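Local coordinates for protein alternansucrase (PDB 6HVG) that belongs to glycoside hydrolase family 70, large enzymes built round a TIM-barrel-type domain, and here also carries repeats of the choline-binding, cell-wall-binding type, at residues F704-Y709 with K722-S727; T729-I734 with T740-N745; N745-R750 with A812-N817. All blocks are in the same frame, centred on the assembly; numbering follows the deposited sequence.

Interaction 1 (F704-Y709 with K722-S727)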
loop_
_atom_site.group_PDB
_atom_site.type_symbol
_atom_site.label_atom_id
_atom_site.label_comp_id
_atom_site.label_asym_id
_atom_site.label_seq_id
_atom_site.Cartn_x
_atom_site.Cartn_y
_atom_site.Cartn_z
ATOM N N PHE A 704 8.093 27.114 9.676
ATOM C CA PHE A 704 6.832 27.210 10.411
ATOM C C PHE A 704 6.142 28.562 10.224
ATOM O O PHE A 704 4.909 28.640 10.293
ATOM C CB PHE A 704 7.046 26.980 11.901
ATOM C CG PHE A 704 7.193 25.536 12.288
ATOM C CD1 PHE A 704 6.105 24.732 12.398
ATOM C CD2 PHE A 704 8.432 25.010 12.586
ATOM C CE1 PHE A 704 6.239 23.411 12.793
ATOM C CE2 PHE A 704 8.579 23.693 12.985
ATOM C CZ PHE A 704 7.481 22.888 13.080
ATOM N N LEU A 705 6.924 29.609 9.994
ATOM C CA LEU A 705 6.390 30.961 9.891
ATOM C C LEU A 705 5.562 31.188 8.624
ATOM O O LEU A 705 4.556 31.902 8.687
ATOM C CB LEU A 705 7.527 31.994 9.958
ATOM C CG LEU A 705 8.421 31.987 11.205
ATOM C CD1 LEU A 705 9.463 33.089 11.152
ATOM C CD2 LEU A 705 7.603 32.142 12.476
ATOM N N ASP A 706 5.995 30.614 7.492
ATOM C CA ASP A 706 5.370 30.819 6.185
ATOM C C ASP A 706 5.338 32.323 5.909
ATOM O O ASP A 706 4.272 32.925 5.810
ATOM C CB ASP A 706 3.979 30.169 6.159
ATOM C CG ASP A 706 3.264 30.314 4.814
ATOM O OD1 ASP A 706 3.936 30.308 3.766
ATOM O OD2 ASP A 706 2.012 30.416 4.797
ATOM N N THR A 707 6.520 32.936 5.833
ATOM C CA THR A 707 6.617 34.391 5.658
ATOM C C THR A 707 6.029 34.870 4.346
ATOM O O THR A 707 5.560 36.001 4.239
ATOM C CB THR A 707 8.068 34.886 5.790
ATOM O OG1 THR A 707 8.908 34.157 4.892
ATOM C CG2 THR A 707 8.577 34.658 7.207
ATOM N N GLY A 708 6.027 33.988 3.352
ATOM C CA GLY A 708 5.356 34.251 2.090
ATOM C C GLY A 708 3.921 34.708 2.251
ATOM O O GLY A 708 3.353 35.289 1.340
ATOM N N TYR A 709 3.328 34.408 3.396
ATOM C CA TYR A 709 1.995 34.866 3.715
ATOM C C TYR A 709 1.913 36.365 3.487
ATOM O O TYR A 709 0.969 36.842 2.875
ATOM C CB TYR A 709 1.663 34.523 5.169
ATOM C CG TYR A 709 0.322 35.052 5.641
ATOM C CD1 TYR A 709 -0.852 34.428 5.265
ATOM C CD2 TYR A 709 0.228 36.178 6.459
ATOM C CE1 TYR A 709 -2.081 34.902 5.689
ATOM C CE2 TYR A 709 -0.997 36.667 6.870
ATOM C CZ TYR A 709 -2.148 36.027 6.484
ATOM O OH TYR A 709 -3.373 36.511 6.879
ATOM N N LYS A 722 -2.663 38.852 -1.190
ATOM C CA LYS A 722 -3.995 38.485 -1.628
ATOM C C LYS A 722 -3.955 37.400 -2.722
ATOM O O LYS A 722 -4.925 36.667 -2.864
ATOM C CB LYS A 722 -4.716 39.745 -2.148
ATOM C CG LYS A 722 -6.197 39.842 -1.839
ATOM C CD LYS A 722 -6.751 41.185 -2.341
ATOM C CE LYS A 722 -8.282 41.232 -2.433
ATOM N NZ LYS A 722 -8.790 42.244 -3.416
ATOM N N ASN A 723 -2.859 37.285 -3.477
ATOM C CA ASN A 723 -2.840 36.371 -4.629
ATOM C C ASN A 723 -1.611 35.461 -4.744
ATOM O O ASN A 723 -0.727 35.671 -5.574
ATOM C CB ASN A 723 -3.066 37.147 -5.937
ATOM C CG ASN A 723 -2.239 38.419 -6.019
ATOM O OD1 ASN A 723 -2.779 39.505 -6.238
ATOM N ND2 ASN A 723 -0.926 38.294 -5.830
ATOM N N ARG A 724 -1.594 34.412 -3.929
ATOM C CA ARG A 724 -0.529 33.411 -3.958
ATOM C C ARG A 724 -1.096 32.148 -4.590
ATOM O O ARG A 724 -2.316 31.977 -4.596
ATOM C CB ARG A 724 -0.054 33.057 -2.538
ATOM C CG ARG A 724 0.371 34.220 -1.661
ATOM C CD ARG A 724 0.581 33.736 -0.232
ATOM N NE ARG A 724 1.720 32.820 -0.100
ATOM C CZ ARG A 724 1.879 31.925 0.872
ATOM N NH1 ARG A 724 0.975 31.759 1.823
ATOM N NH2 ARG A 724 2.964 31.165 0.880
ATOM N N PRO A 725 -0.221 31.255 -5.101
ATOM C CA PRO A 725 -0.641 29.951 -5.668
ATOM C C PRO A 725 -1.179 28.863 -4.670
ATOM O O PRO A 725 -0.692 27.728 -4.680
ATOM C CB PRO A 725 0.624 29.475 -6.430
ATOM C CG PRO A 725 1.750 30.379 -6.014
ATOM C CD PRO A 725 1.125 31.661 -5.560
ATOM N N ASN A 726 -2.188 29.206 -3.855
ATOM C CA ASN A 726 -2.858 28.242 -2.954
ATOM C C ASN A 726 -1.855 27.435 -2.090
ATOM O O ASN A 726 -1.902 26.201 -2.050
ATOM C CB ASN A 726 -3.732 27.268 -3.778
ATOM N N SER A 727 -0.922 28.132 -1.446
ATOM C CA SER A 727 0.171 27.494 -0.719
ATOM C C SER A 727 0.298 27.963 0.745
ATOM O O SER A 727 -0.437 28.834 1.245
ATOM C CB SER A 727 1.479 27.739 -1.489
ATOM O OG SER A 727 1.493 29.030 -2.078
#

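Interaction 2 (T729-I734 with T740-N745)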
loop_
_atom_site.group_PDB
_atom_site.type_symbol
_atom_site.label_atom_id
_atom_site.label_comp_id
_atom_site.label_asym_id
_atom_site.label_seq_id
_atom_site.Cartn_x
_atom_site.Cartn_y
_atom_site.Cartn_z
ATOM N N THR A 729 0.909 27.540 5.073
ATOM C CA THR A 729 0.318 26.896 6.225
ATOM C C THR A 729 -1.081 27.488 6.320
ATOM O O THR A 729 -1.315 28.628 5.894
ATOM C CB THR A 729 1.148 27.130 7.506
ATOM O OG1 THR A 729 0.832 26.121 8.458
ATOM C CG2 THR A 729 0.866 28.520 8.133
ATOM N N LEU A 730 -2.002 26.714 6.875
ATOM C CA LEU A 730 -3.426 27.081 6.907
ATOM C C LEU A 730 -3.731 28.331 7.721
ATOM O O LEU A 730 -4.606 29.118 7.353
ATOM C CB LEU A 730 -4.207 25.919 7.478
ATOM C CG LEU A 730 -5.696 26.125 7.707
ATOM C CD1 LEU A 730 -6.410 26.312 6.385
ATOM C CD2 LEU A 730 -6.293 24.953 8.476
ATOM N N VAL A 731 -3.001 28.507 8.832
ATOM C CA VAL A 731 -3.193 29.651 9.725
ATOM C C VAL A 731 -1.854 30.334 9.976
ATOM O O VAL A 731 -0.942 29.724 10.544
ATOM C CB VAL A 731 -3.800 29.199 11.066
ATOM C CG1 VAL A 731 -3.884 30.357 12.064
ATOM C CG2 VAL A 731 -5.167 28.583 10.863
ATOM N N ASN A 732 -1.729 31.597 9.583
ATOM C CA ASN A 732 -0.498 32.312 9.887
ATOM C C ASN A 732 -0.459 32.696 11.360
ATOM O O ASN A 732 -1.457 33.149 11.929
ATOM C CB ASN A 732 -0.292 33.557 9.024
ATOM C CG ASN A 732 1.182 33.977 8.976
ATOM O OD1 ASN A 732 1.649 34.771 9.801
ATOM N ND2 ASN A 732 1.921 33.417 8.049
ATOM N N ARG A 733 0.709 32.517 11.965
ATOM C CA ARG A 733 0.886 32.758 13.374
ATOM C C ARG A 733 2.062 33.687 13.678
ATOM O O ARG A 733 2.484 33.814 14.827
ATOM C CB ARG A 733 1.066 31.416 14.068
ATOM C CG ARG A 733 -0.204 30.590 14.084
ATOM C CD ARG A 733 -0.015 29.279 14.811
ATOM N NE ARG A 733 -1.248 28.507 14.856
ATOM C CZ ARG A 733 -1.633 27.624 13.931
ATOM N NH1 ARG A 733 -0.901 27.373 12.863
ATOM N NH2 ARG A 733 -2.785 26.994 14.077
ATOM N N ILE A 734 2.557 34.386 12.661
ATOM C CA ILE A 734 3.657 35.334 12.848
ATOM C C ILE A 734 3.203 36.474 13.735
ATOM O O ILE A 734 3.896 36.828 14.688
ATOM C CB ILE A 734 4.150 35.894 11.504
ATOM C CG1 ILE A 734 4.878 34.788 10.720
ATOM C CG2 ILE A 734 5.052 37.103 11.713
ATOM C CD1 ILE A 734 5.201 35.131 9.275
ATOM N N THR A 740 -8.058 38.381 11.255
ATOM C CA THR A 740 -8.435 37.770 9.982
ATOM C C THR A 740 -9.149 36.443 10.185
ATOM O O THR A 740 -8.733 35.647 11.000
ATOM C CB THR A 740 -7.228 37.586 9.038
ATOM O OG1 THR A 740 -6.340 36.614 9.569
ATOM C CG2 THR A 740 -6.467 38.918 8.845
ATOM N N LYS A 741 -10.245 36.238 9.461
ATOM C CA LYS A 741 -11.010 35.010 9.539
ATOM C C LYS A 741 -10.183 33.891 8.957
ATOM O O LYS A 741 -9.555 34.050 7.910
ATOM C CB LYS A 741 -12.309 35.131 8.749
ATOM C CG LYS A 741 -13.403 34.205 9.237
ATOM C CD LYS A 741 -14.576 34.198 8.273
ATOM C CE LYS A 741 -15.733 33.398 8.836
ATOM N NZ LYS A 741 -16.773 33.166 7.799
ATOM N N VAL A 742 -10.192 32.752 9.624
ATOM C CA VAL A 742 -9.339 31.653 9.240
ATOM C C VAL A 742 -10.136 30.343 9.328
ATOM O O VAL A 742 -11.216 30.296 9.945
ATOM C CB VAL A 742 -8.075 31.657 10.121
ATOM C CG1 VAL A 742 -8.349 30.995 11.453
ATOM C CG2 VAL A 742 -6.919 31.003 9.395
ATOM N N ILE A 743 -9.631 29.287 8.701
ATOM C CA ILE A 743 -10.410 28.044 8.593
ATOM C C ILE A 743 -10.311 27.225 9.868
ATOM O O ILE A 743 -9.203 26.844 10.270
ATOM C CB ILE A 743 -9.957 27.183 7.410
ATOM C CG1 ILE A 743 -10.151 27.968 6.101
ATOM C CG2 ILE A 743 -10.722 25.861 7.398
ATOM C CD1 ILE A 743 -9.837 27.202 4.840
ATOM N N PRO A 744 -11.456 26.928 10.502
ATOM C CA PRO A 744 -11.382 26.169 11.746
ATOM C C PRO A 744 -10.862 24.775 11.510
ATOM O O PRO A 744 -11.204 24.164 10.491
ATOM C CB PRO A 744 -12.827 26.142 12.241
ATOM C CG PRO A 744 -13.643 26.390 11.036
ATOM C CD PRO A 744 -12.833 27.230 10.108
ATOM N N ASN A 745 -10.064 24.272 12.452
ATOM C CA ASN A 745 -9.339 23.026 12.243
ATOM C C ASN A 745 -8.879 22.308 13.510
ATOM O O ASN A 745 -8.721 22.924 14.547
ATOM C CB ASN A 745 -8.105 23.319 11.411
ATOM C CG ASN A 745 -7.051 24.085 12.185
ATOM O OD1 ASN A 745 -6.103 23.517 12.719
ATOM N ND2 ASN A 745 -7.230 25.384 12.262
#

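Interaction 3 (N745-R750 with A812-N817)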
loop_
_atom_site.group_PDB
_atom_site.type_symbol
_atom_site.label_atom_id
_atom_site.label_comp_id
_atom_site.label_asym_id
_atom_site.label_seq_id
_atom_site.Cartn_x
_atom_site.Cartn_y
_atom_site.Cartn_z
ATOM N N ASN A 745 -10.064 24.272 12.452
ATOM C CA ASN A 745 -9.339 23.026 12.243
ATOM C C ASN A 745 -8.879 22.308 13.510
ATOM O O ASN A 745 -8.721 22.924 14.547
ATOM C CB ASN A 745 -8.105 23.319 11.411
ATOM C CG ASN A 745 -7.051 24.085 12.185
ATOM O OD1 ASN A 745 -6.103 23.517 12.719
ATOM N ND2 ASN A 745 -7.230 25.384 12.262
ATOM N N TYR A 746 -8.640 21.002 13.392
ATOM C CA TYR A 746 -7.906 20.242 14.414
ATOM C C TYR A 746 -6.526 19.904 13.898
ATOM O O TYR A 746 -6.314 19.872 12.701
ATOM C CB TYR A 746 -8.650 18.978 14.828
ATOM C CG TYR A 746 -8.593 17.807 13.876
ATOM C CD1 TYR A 746 -9.427 17.732 12.769
ATOM C CD2 TYR A 746 -7.725 16.752 14.106
ATOM C CE1 TYR A 746 -9.380 16.641 11.898
ATOM C CE2 TYR A 746 -7.671 15.661 13.257
ATOM C CZ TYR A 746 -8.509 15.599 12.156
ATOM O OH TYR A 746 -8.459 14.499 11.313
ATOM N N SER A 747 -5.572 19.698 14.798
ATOM C CA SER A 747 -4.188 19.423 14.392
ATOM C C SER A 747 -3.559 18.433 15.316
ATOM O O SER A 747 -3.947 18.339 16.475
ATOM C CB SER A 747 -3.345 20.720 14.364
ATOM O OG SER A 747 -3.461 21.460 15.559
ATOM N N PHE A 748 -2.572 17.705 14.812
ATOM C CA PHE A 748 -1.902 16.691 15.616
ATOM C C PHE A 748 -0.464 16.506 15.209
ATOM O O PHE A 748 -0.065 16.935 14.150
ATOM C CB PHE A 748 -2.638 15.356 15.504
ATOM C CG PHE A 748 -2.798 14.868 14.095
ATOM C CD1 PHE A 748 -3.915 15.217 13.341
ATOM C CD2 PHE A 748 -1.851 14.051 13.527
ATOM C CE1 PHE A 748 -4.076 14.781 12.045
ATOM C CE2 PHE A 748 -2.006 13.600 12.230
ATOM C CZ PHE A 748 -3.116 13.968 11.489
ATOM N N VAL A 749 0.301 15.859 16.086
ATOM C CA VAL A 749 1.682 15.472 15.807
ATOM C C VAL A 749 1.720 14.038 15.303
ATOM O O VAL A 749 2.418 13.736 14.348
ATOM C CB VAL A 749 2.554 15.591 17.059
ATOM C CG1 VAL A 749 3.987 15.186 16.756
ATOM C CG2 VAL A 749 2.509 17.029 17.586
ATOM N N ARG A 750 0.963 13.158 15.946
ATOM C CA ARG A 750 0.855 11.760 15.515
ATOM C C ARG A 750 -0.575 11.298 15.636
ATOM O O ARG A 750 -1.384 11.941 16.289
ATOM C CB ARG A 750 1.764 10.828 16.354
ATOM C CG ARG A 750 3.241 11.124 16.192
ATOM C CD ARG A 750 4.103 9.891 16.374
ATOM N NE ARG A 750 3.984 9.351 17.724
ATOM C CZ ARG A 750 3.670 8.103 18.035
ATOM N NH1 ARG A 750 3.433 7.189 17.107
ATOM N NH2 ARG A 750 3.591 7.768 19.307
ATOM N N ALA A 812 4.696 21.040 22.587
ATOM C CA ALA A 812 4.789 22.395 23.124
ATOM C C ALA A 812 4.206 23.389 22.135
ATOM O O ALA A 812 3.470 24.304 22.521
ATOM C CB ALA A 812 6.230 22.764 23.452
ATOM N N MET A 813 4.525 23.213 20.860
ATOM C CA MET A 813 3.975 24.072 19.811
ATOM C C MET A 813 2.503 23.771 19.541
ATOM O O MET A 813 1.680 24.686 19.478
ATOM C CB MET A 813 4.785 23.926 18.529
ATOM C CG MET A 813 6.227 24.404 18.678
ATOM S SD MET A 813 7.206 24.241 17.179
ATOM C CE MET A 813 6.249 25.245 16.029
ATOM N N LEU A 814 2.170 22.491 19.402
ATOM C CA LEU A 814 0.794 22.090 19.135
ATOM C C LEU A 814 -0.162 22.682 20.147
ATOM O O LEU A 814 -1.236 23.169 19.788
ATOM C CB LEU A 814 0.646 20.568 19.168
ATOM C CG LEU A 814 -0.721 20.057 18.741
ATOM C CD1 LEU A 814 -0.889 20.200 17.236
ATOM C CD2 LEU A 814 -0.903 18.606 19.158
ATOM N N LEU A 815 0.247 22.641 21.408
ATOM C CA LEU A 815 -0.630 22.978 22.531
ATOM C C LEU A 815 -0.684 24.457 22.884
ATOM O O LEU A 815 -1.501 24.846 23.703
ATOM C CB LEU A 815 -0.226 22.172 23.768
ATOM C CG LEU A 815 -0.378 20.651 23.621
ATOM C CD1 LEU A 815 0.232 19.939 24.806
ATOM C CD2 LEU A 815 -1.824 20.217 23.449
ATOM N N THR A 816 0.173 25.276 22.268
ATOM C CA THR A 816 0.147 26.742 22.446
ATOM C C THR A 816 -0.331 27.510 21.204
ATOM O O THR A 816 -0.521 28.719 21.264
ATOM C CB THR A 816 1.542 27.281 22.834
ATOM O OG1 THR A 816 2.529 26.887 21.860
ATOM C CG2 THR A 816 1.946 26.751 24.183
ATOM N N ASN A 817 -0.521 26.830 20.074
ATOM C CA ASN A 817 -0.986 27.503 18.853
ATOM C C ASN A 817 -2.417 28.034 18.963
ATOM O O ASN A 817 -3.348 27.306 19.361
ATOM C CB ASN A 817 -0.902 26.556 17.642
ATOM C CG ASN A 817 0.465 26.570 16.951
ATOM O OD1 ASN A 817 1.301 27.420 17.207
ATOM N ND2 ASN A 817 0.684 25.599 16.055
HETATM O O HOH W 1 -1.464 23.403 15.844
#

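Interaction 1 (F704-Y709 with K722-S727)
The guanidinium group of Arg724 lies flat against the turn at Gly708 and Tyr709, whose backbone covers one of its faces. Tyr709 N stands over the centre of the plane, while Gly708 O is displaced toward the rim. On the opposite face Ser727 OG, from the arginine's own segment, approaches near the rim. The carboxylate of Asp706 arrives obliquely, its plane turned 41° from that of the guanidinium.

Despite this twist, the two charged groups form a salt bridge. Arg724 NH2 donates to the syn lone pair of Asp706 OD1 at 3.2 Å in a bent bond (140° at the hydrogen), the oxygen being tilted out of the guanidinium plane. A second, weak bond runs from Arg724 NH1 to Asp706 OD2 at 3.4 Å. Asp706 OD2 also accepts from the backbone N of Thr729, its stronger partner, so the carboxylate is gripped from two sources and is probably ionised. Gly708 O comes within 3.3 Å of Arg724 NE, but the angle is too poor for a hydrogen bond, as befits a carbonyl oxygen above a guanidinium face. Arg724 reaches this position by bending at chi3 (67°), which lays its end across the turn, where NH1 approaches Tyr709 CA at 3.8 Å. The platform is a short 3-10 segment, 707-709, with Tyr709 N bonded to Asp706 O at 3.0 Å; Arg724 itself opens an inverse gamma turn centred on Pro725.

Both segments belong to the long loop between helix 681-692 and strand 735-736, so this surface contact ties two parts of one excursion together. Just before Asp706 the chain turns inward: Phe704 packs on Gln686 and Ser690 of helix 681-692, and Leu705 on Met864 and Thr866 of strand 862-866.

Interaction 2 (T729-I734 with T740-N745)
Leu730 enters the contact with its two methyl groups parted between Ile743 and Asn745. CD1 of Leu730 lies 3.8 Å from Ile743 CB and nearly as close to the end of that side chain, the two side chains crossing at about a right angle. The other branch, Leu730 CD2, is 3.8 Å from Asn745 CB, and here leucine and asparagine slide past each other in opposite directions. With CG anti to the backbone N (chi1 175°), the leucine extends across to both partners, and Val742 CG2 packs 3.6 Å from Leu730 O.

Val731 meets Val742 methyl to methyl, again nearly at a right angle. Its CG2, the branch anti to the carbonyl carbon, faces both valine methyls, with Val742 CG1 at 4.0 Å, and also touches the amide of Asn745, whose ND2 is 4.1 Å away. Asn732 leads away from this cluster and folds back on its own chain: OD1 accepts from Ile734 N at 3.0 Å, closing an Asx turn, with the donor standing 47° above the carbonyl plane. Arg733 then swings its guanidinium over Val731, whose CB lies against one face near the rim, while NE is held by Lys818 O.

Among the residues of 740-745 that touch Leu730 and Val731, Asn745 is the polar one. Its ND2 donates to Ile743 O at 3.2 Å, in the carbonyl plane and in its own amide plane, and also to Asp819 O; its OD1 pairs with Thr820 OG1. These bonds fix the amide's rotation, and with its polar atoms already bonded the side chain can pack its CB and amide against Leu730 and Val731 at little probable cost. The direct contact between the segments is therefore van der Waals packing, mostly by branched aliphatic side chains, with the flank of Asn745.

Interaction 3 (N745-R750 with A812-N817)
Phe748 and Leu814 bring the backbones nearest, with CA atoms 7.0 Å apart, where the chain of barrel strand 745-747 passes helix 807-814. Leu814 supplies almost all of the contact from the helix side. A chi1 of -173° swings its CG to the side away from its N and brings both methyls to face segment 745-750: CD1 rests on Ser747, 3.8 Å from its CB, and 3.9 Å from Phe748 N, while CD2 meets Val749 CG2 at 4.1 Å. Val749 crosses the leucine obliquely and goes on to pack against Leu807, Ala810 and Tyr811 of the same helix.

Beside the leucine, a water bridges Ser747 OG, at 2.8 Å, and Asn817 ND2, at 3.1 Å, where the water accepts a hydrogen bond from the amide. Ser747 OG also pairs with Thr820 OG1, and Asn817 OD1 with Gln862 NE2.

Helix 807-814 leads on to strand 821-825, which lies parallel beside 745-747, so the contact packs a connecting helix on the barrel in a beta-alpha-beta arrangement. The chemistry is that of a nonpolar helix-sheet interface, in which the buried serine hydroxyl is satisfied by a neighbouring threonine and a shared water.

How the interactions relate
From interaction 1 to interaction 3 the contacts pass from surface to core. Interaction 1 is a charge pair at the surface, interaction 2 is partly buried and mostly aliphatic, and interaction 3 is fully buried on the barrel wall, with a water as its polar link. Segments 704-709, 722-727 and 729-734 share the loop between helix 681-692 and strand 735-736, where Asn732 packs on Tyr709, while 740-745 follows that strand. Asn745 belongs to both 740-745 and 745-750, so the chain passes directly from the loop packing into the barrel strand. Arg733 also packs on Asn817 of segment 812-817, and Phe704 on Met813 of helix 807-814.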